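Local coordinates for protein transcription factor MBP1 (Magnaporthe oryzae, PDB 4UX5) that binds DNA through its N-terminal winged helix-turn-helix domain, the part present here, and probably activates transcription by RNA polymerase II, at residues T89-P92 with L93-E97; R65-E68 with R69-K73. All blocks are in the same frame, centred on the assembly; numbering follows the deposited sequence.

How the interactions relate
Both contacts are local and belong to one DNA-binding domain of the KilA-N family. Interaction 2 comes first along the chain, at the C-terminal end of helix 60-71. Interaction 1 follows later, where strand 88-91 runs into helix 93-102. Their centres lie about 12 Å apart, yet their side chains touch. Ile91 CG2 packs on Val71 CG1 at 3.6 Å, and Thr89 CB meets Leu67 CD2 at 3.8 Å. The strand therefore lies against the buried side of helix 60-71. Each contact also reaches the DNA backbone, through Thr89 in interaction 1 and Gln72 in interaction 2. The shared packing places the two phosphate contacts near each other in one compact domain.

Interaction 1: T89-P92 with L93-E97; sequences TWIP and LEAGE. With nucleotides of chain C.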
loop_
_atom_site.group_PDB
_atom_site.type_symbol
_atom_site.label_atom_id
_atom_site.label_comp_id
_atom_site.label_asym_id
_atom_site.label_seq_id
_atom_site.Cartn_x
_atom_site.Cartn_y
_atom_site.Cartn_z
ATOM N N THR A 89 5.998 7.223 2.719
ATOM C CA THR A 89 5.154 8.200 2.047
ATOM C C THR A 89 6.013 9.244 1.348
ATOM O O THR A 89 6.776 9.963 1.992
ATOM C CB THR A 89 4.203 8.894 3.033
ATOM O OG1 THR A 89 3.507 7.903 3.798
ATOM C CG2 THR A 89 3.199 9.757 2.286
ATOM N N TRP A 90 5.887 9.324 0.028
ATOM C CA TRP A 90 6.720 10.221 -0.763
ATOM C C TRP A 90 5.990 11.504 -1.153
ATOM O O TRP A 90 4.819 11.478 -1.532
ATOM C CB TRP A 90 7.222 9.501 -2.012
ATOM C CG TRP A 90 8.186 8.395 -1.704
ATOM C CD1 TRP A 90 7.885 7.163 -1.204
ATOM C CD2 TRP A 90 9.607 8.423 -1.875
ATOM N NE1 TRP A 90 9.031 6.421 -1.053
ATOM C CE2 TRP A 90 10.102 7.172 -1.460
ATOM C CE3 TRP A 90 10.510 9.385 -2.341
ATOM C CZ2 TRP A 90 11.459 6.856 -1.496
ATOM C CZ3 TRP A 90 11.857 9.069 -2.377
ATOM C CH2 TRP A 90 12.318 7.814 -1.957
ATOM N N ILE A 91 6.699 12.626 -1.050
ATOM C CA ILE A 91 6.146 13.942 -1.360
ATOM C C ILE A 91 7.162 14.773 -2.145
ATOM O O ILE A 91 8.358 14.490 -2.096
ATOM C CB ILE A 91 5.739 14.701 -0.074
ATOM C CG1 ILE A 91 6.934 14.847 0.871
ATOM C CG2 ILE A 91 4.584 14.004 0.620
ATOM C CD1 ILE A 91 6.599 15.566 2.163
ATOM N N PRO A 92 6.688 15.793 -2.885
ATOM C CA PRO A 92 7.601 16.696 -3.598
ATOM C C PRO A 92 8.624 17.351 -2.671
ATOM O O PRO A 92 8.370 17.492 -1.473
ATOM C CB PRO A 92 6.659 17.744 -4.211
ATOM C CG PRO A 92 5.344 17.560 -3.508
ATOM C CD PRO A 92 5.280 16.114 -3.166
ATOM N N LEU A 93 9.763 17.744 -3.232
ATOM C CA LEU A 93 10.907 18.199 -2.444
ATOM C C LEU A 93 10.606 19.429 -1.590
ATOM O O LEU A 93 11.045 19.512 -0.444
ATOM C CB LEU A 93 12.095 18.490 -3.362
ATOM C CG LEU A 93 13.415 18.812 -2.660
ATOM C CD1 LEU A 93 13.809 17.687 -1.720
ATOM C CD2 LEU A 93 14.521 19.074 -3.673
ATOM N N GLU A 94 9.861 20.379 -2.148
ATOM C CA GLU A 94 9.532 21.603 -1.423
ATOM C C GLU A 94 8.597 21.312 -0.253
ATOM O O GLU A 94 8.633 21.998 0.769
ATOM C CB GLU A 94 8.900 22.641 -2.359
ATOM C CG GLU A 94 7.533 22.263 -2.912
ATOM C CD GLU A 94 7.612 21.466 -4.199
ATOM O OE1 GLU A 94 8.711 20.966 -4.529
ATOM O OE2 GLU A 94 6.575 21.348 -4.887
ATOM N N ALA A 95 7.762 20.290 -0.408
ATOM C CA ALA A 95 6.883 19.855 0.665
ATOM C C ALA A 95 7.703 19.138 1.728
ATOM O O ALA A 95 7.404 19.217 2.918
ATOM C CB ALA A 95 5.787 18.950 0.132
ATOM N N GLY A 96 8.744 18.439 1.285
ATOM C CA GLY A 96 9.658 17.769 2.191
ATOM C C GLY A 96 10.468 18.763 3.001
ATOM O O GLY A 96 10.674 18.578 4.201
ATOM N N GLU A 97 10.929 19.821 2.340
ATOM C CA GLU A 97 11.670 20.881 3.015
ATOM C C GLU A 97 10.789 21.577 4.044
ATOM O O GLU A 97 11.238 21.893 5.145
ATOM C CB GLU A 97 12.208 21.894 2.004
ATOM C CG GLU A 97 12.861 23.112 2.636
ATOM C CD GLU A 97 13.621 23.959 1.633
ATOM O OE1 GLU A 97 13.739 23.534 0.464
ATOM O OE2 GLU A 97 14.104 25.048 2.013
ATOM P P DG C 10 4.413 4.858 6.310
ATOM O OP1 DG C 10 4.619 6.203 5.723
ATOM O OP2 DG C 10 4.724 4.610 7.736
ATOM O "O5'" DG C 10 2.896 4.447 6.024
ATOM C "C5'" DG C 10 2.400 4.468 4.690
ATOM C "C4'" DG C 10 1.249 3.490 4.517
ATOM O "O4'" DG C 10 1.619 2.193 5.060
ATOM C "C3'" DG C 10 -0.048 3.883 5.218
ATOM O "O3'" DG C 10 -1.150 3.524 4.408
ATOM C "C2'" DG C 10 -0.006 3.053 6.495
ATOM C "C1'" DG C 10 0.643 1.778 5.989
ATOM N N9 DG C 10 1.298 1.007 7.037
ATOM C C8 DG C 10 2.209 1.469 7.955
ATOM N N7 DG C 10 2.626 0.549 8.780
ATOM C C5 DG C 10 1.948 -0.596 8.383
ATOM C C6 DG C 10 1.996 -1.909 8.906
ATOM O O6 DG C 10 2.669 -2.331 9.857
ATOM N N1 DG C 10 1.150 -2.773 8.211
ATOM C C2 DG C 10 0.361 -2.411 7.145
ATOM N N2 DG C 10 -0.388 -3.381 6.602
ATOM N N3 DG C 10 0.309 -1.182 6.644
ATOM C C4 DG C 10 1.125 -0.331 7.311
#
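Pro92 holds the N-cap position of helix 93-102 and joins it to strand 88-91 of the winged helix-turn-helix domain. Its carbonyl opens the helix. Gly96 N donates to Pro92 O at 2.9 Å, lying in the carbonyl plane, with an N-H...O angle of 147°. Ala95 N adds a weak bond to the same oxygen.

The tight side is packed by side-chain carbons. Ile91 CD1 packs against the first turn, 3.7 Å from Gly96 N and 4.0 Å from Ala95 CB. CG1 sits between the backbone N and the carbonyl carbon (chi1 57°), and chi2 is extended, which carries CD1 to the helix. The methyl of Ala95 also meets Pro92 CG, at 3.9 Å.

The looser side belongs to Glu94, which is exposed. Its chain bends at chi2 and folds back, bringing OE2 to 3.7 Å from Pro92 CB in plain contact.

Within the strand, Thr89 faces the DNA backbone with its hydroxyl. Its backbone N is held by Thr50 OG1. Its own hydroxyl OG1 donates a 2.8 Å hydrogen bond to phosphate oxygen OP1 of DG10 in chain C.

Interaction 2: R65-E68 with R69-K73; sequences RILE and REVQK
The last turns of helix 60-71 form this contact, in the winged helix-turn-helix domain and beside the bound DNA. The helix starts regular and then widens. Arg69 N donates to Arg65 O at 2.9 Å, an ordinary i to i+4 bond. From there a pi-type turn takes over. Val71 N reaches Ile66 O at 3.2 Å and almost straight, with an N-H...O angle of 167°, while Glu70 N gives the same oxygen a weak bond. Gln72 N then bonds to Leu67 O at 2.8 Å, again five residues on.

The buried side is apolar. Leu67 and Val71 lie side by side and point the same way, with Leu67 CD2 4.0 Å from Val71 CG2. Thr50 and Leu53 of helix 49-55 also pack on Leu67.

The outer side carries charged chains. The extended Arg69 chain brings CD to the edge of the Arg65 guanidinium, in its plane, 3.8 Å from NE. The two guanidinium planes stand 82° apart, so they do not stack. Arg65 NE and Arg69 NE are 4.4 Å apart, and these like charges would probably repel mildly. Glu70 is also extended beyond CG, and its OE1 comes to 3.4 Å from Ile66 CG2.

Glu68 and Gln72 run alongside each other. Glu68 CG is 4.0 Å from Gln72 NE2, and the carboxylate and amide planes are turned 79° apart. Glu68 also packs on a DNA phosphate. The polar partner of NE2 is a phosphate too, to which it is hydrogen-bonded.

The chemistry is thus divided. Leu67 and Val71 are buried against the domain, Arg65, Arg69 and Glu70 spread outward, and the Gln72 amide gives one neutral hydrogen bond to the DNA backbone.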
loop_
_atom_site.group_PDB
_atom_site.type_symbol
_atom_site.label_atom_id
_atom_site.label_comp_id
_atom_site.label_asym_id
_atom_site.label_seq_id
_atom_site.Cartn_x
_atom_site.Cartn_y
_atom_site.Cartn_z
ATOM N N ARG A 65 0.239 9.499 12.780
ATOM C CA ARG A 65 -0.729 10.581 12.927
ATOM C C ARG A 65 -0.370 11.777 12.049
ATOM O O ARG A 65 -1.237 12.363 11.401
ATOM C CB ARG A 65 -0.825 11.021 14.389
ATOM C CG ARG A 65 -1.789 12.175 14.615
ATOM C CD ARG A 65 -1.549 12.853 15.953
ATOM N NE ARG A 65 -2.352 14.064 16.095
ATOM C CZ ARG A 65 -2.223 14.937 17.090
ATOM N NH1 ARG A 65 -1.317 14.736 18.037
ATOM N NH2 ARG A 65 -2.998 16.012 17.136
ATOM N N ILE A 66 0.913 12.130 12.030
ATOM C CA ILE A 66 1.387 13.264 11.244
ATOM C C ILE A 66 1.213 13.015 9.747
ATOM O O ILE A 66 0.773 13.898 9.010
ATOM C CB ILE A 66 2.868 13.571 11.536
ATOM C CG1 ILE A 66 3.056 13.918 13.015
ATOM C CG2 ILE A 66 3.362 14.709 10.658
ATOM C CD1 ILE A 66 4.487 14.226 13.392
ATOM N N LEU A 67 1.553 11.808 9.306
ATOM C CA LEU A 67 1.420 11.446 7.900
ATOM C C LEU A 67 -0.039 11.468 7.458
ATOM O O LEU A 67 -0.358 11.943 6.370
ATOM C CB LEU A 67 2.027 10.065 7.640
ATOM C CG LEU A 67 3.553 9.990 7.675
ATOM C CD1 LEU A 67 4.012 8.555 7.875
ATOM C CD2 LEU A 67 4.150 10.575 6.406
ATOM N N GLU A 68 -0.922 10.967 8.315
ATOM C CA GLU A 68 -2.338 10.857 7.984
ATOM C C GLU A 68 -3.076 12.193 8.047
ATOM O O GLU A 68 -3.883 12.505 7.171
ATOM C CB GLU A 68 -3.022 9.854 8.915
ATOM C CG GLU A 68 -2.744 8.403 8.571
ATOM C CD GLU A 68 -3.359 7.438 9.566
ATOM O OE1 GLU A 68 -3.403 7.773 10.769
ATOM O OE2 GLU A 68 -3.792 6.343 9.146
ATOM N N ARG A 69 -2.795 12.976 9.084
ATOM C CA ARG A 69 -3.561 14.189 9.350
ATOM C C ARG A 69 -3.014 15.424 8.641
ATOM O O ARG A 69 -3.692 16.449 8.561
ATOM C CB ARG A 69 -3.622 14.449 10.858
ATOM C CG ARG A 69 -4.569 13.524 11.605
ATOM C CD ARG A 69 -4.665 13.881 13.079
ATOM N NE ARG A 69 -5.948 13.478 13.649
ATOM C CZ ARG A 69 -6.222 12.254 14.092
ATOM N NH1 ARG A 69 -5.301 11.303 14.032
ATOM N NH2 ARG A 69 -7.418 11.982 14.593
ATOM N N GLU A 70 -1.794 15.329 8.123
ATOM C CA GLU A 70 -1.132 16.490 7.535
ATOM C C GLU A 70 -0.548 16.202 6.157
ATOM O O GLU A 70 -0.934 16.824 5.165
ATOM C CB GLU A 70 -0.028 16.991 8.470
ATOM C CG GLU A 70 -0.517 17.373 9.857
ATOM C CD GLU A 70 0.616 17.584 10.840
ATOM O OE1 GLU A 70 1.780 17.683 10.397
ATOM O OE2 GLU A 70 0.343 17.644 12.057
ATOM N N VAL A 71 0.384 15.256 6.103
ATOM C CA VAL A 71 1.114 14.954 4.877
ATOM C C VAL A 71 0.211 14.410 3.767
ATOM O O VAL A 71 0.335 14.809 2.609
ATOM C CB VAL A 71 2.248 13.945 5.146
ATOM C CG1 VAL A 71 3.047 13.693 3.879
ATOM C CG2 VAL A 71 3.154 14.455 6.256
ATOM N N GLN A 72 -0.705 13.511 4.123
ATOM C CA GLN A 72 -1.583 12.884 3.135
ATOM C C GLN A 72 -2.597 13.853 2.533
ATOM O O GLN A 72 -3.214 13.551 1.511
ATOM C CB GLN A 72 -2.325 11.695 3.753
ATOM C CG GLN A 72 -1.503 10.420 3.847
ATOM C CD GLN A 72 -2.278 9.274 4.465
ATOM O OE1 GLN A 72 -3.479 9.385 4.713
ATOM N NE2 GLN A 72 -1.595 8.164 4.721
ATOM N N LYS A 73 -2.768 15.012 3.159
ATOM C CA LYS A 73 -3.744 15.991 2.688
ATOM C C LYS A 73 -3.190 16.840 1.549
ATOM O O LYS A 73 -3.850 17.765 1.077
ATOM C CB LYS A 73 -4.202 16.886 3.842
ATOM C CG LYS A 73 -5.014 16.147 4.890
ATOM C CD LYS A 73 -6.219 15.459 4.261
ATOM C CE LYS A 73 -6.965 14.606 5.275
ATOM N NZ LYS A 73 -8.135 13.917 4.664
#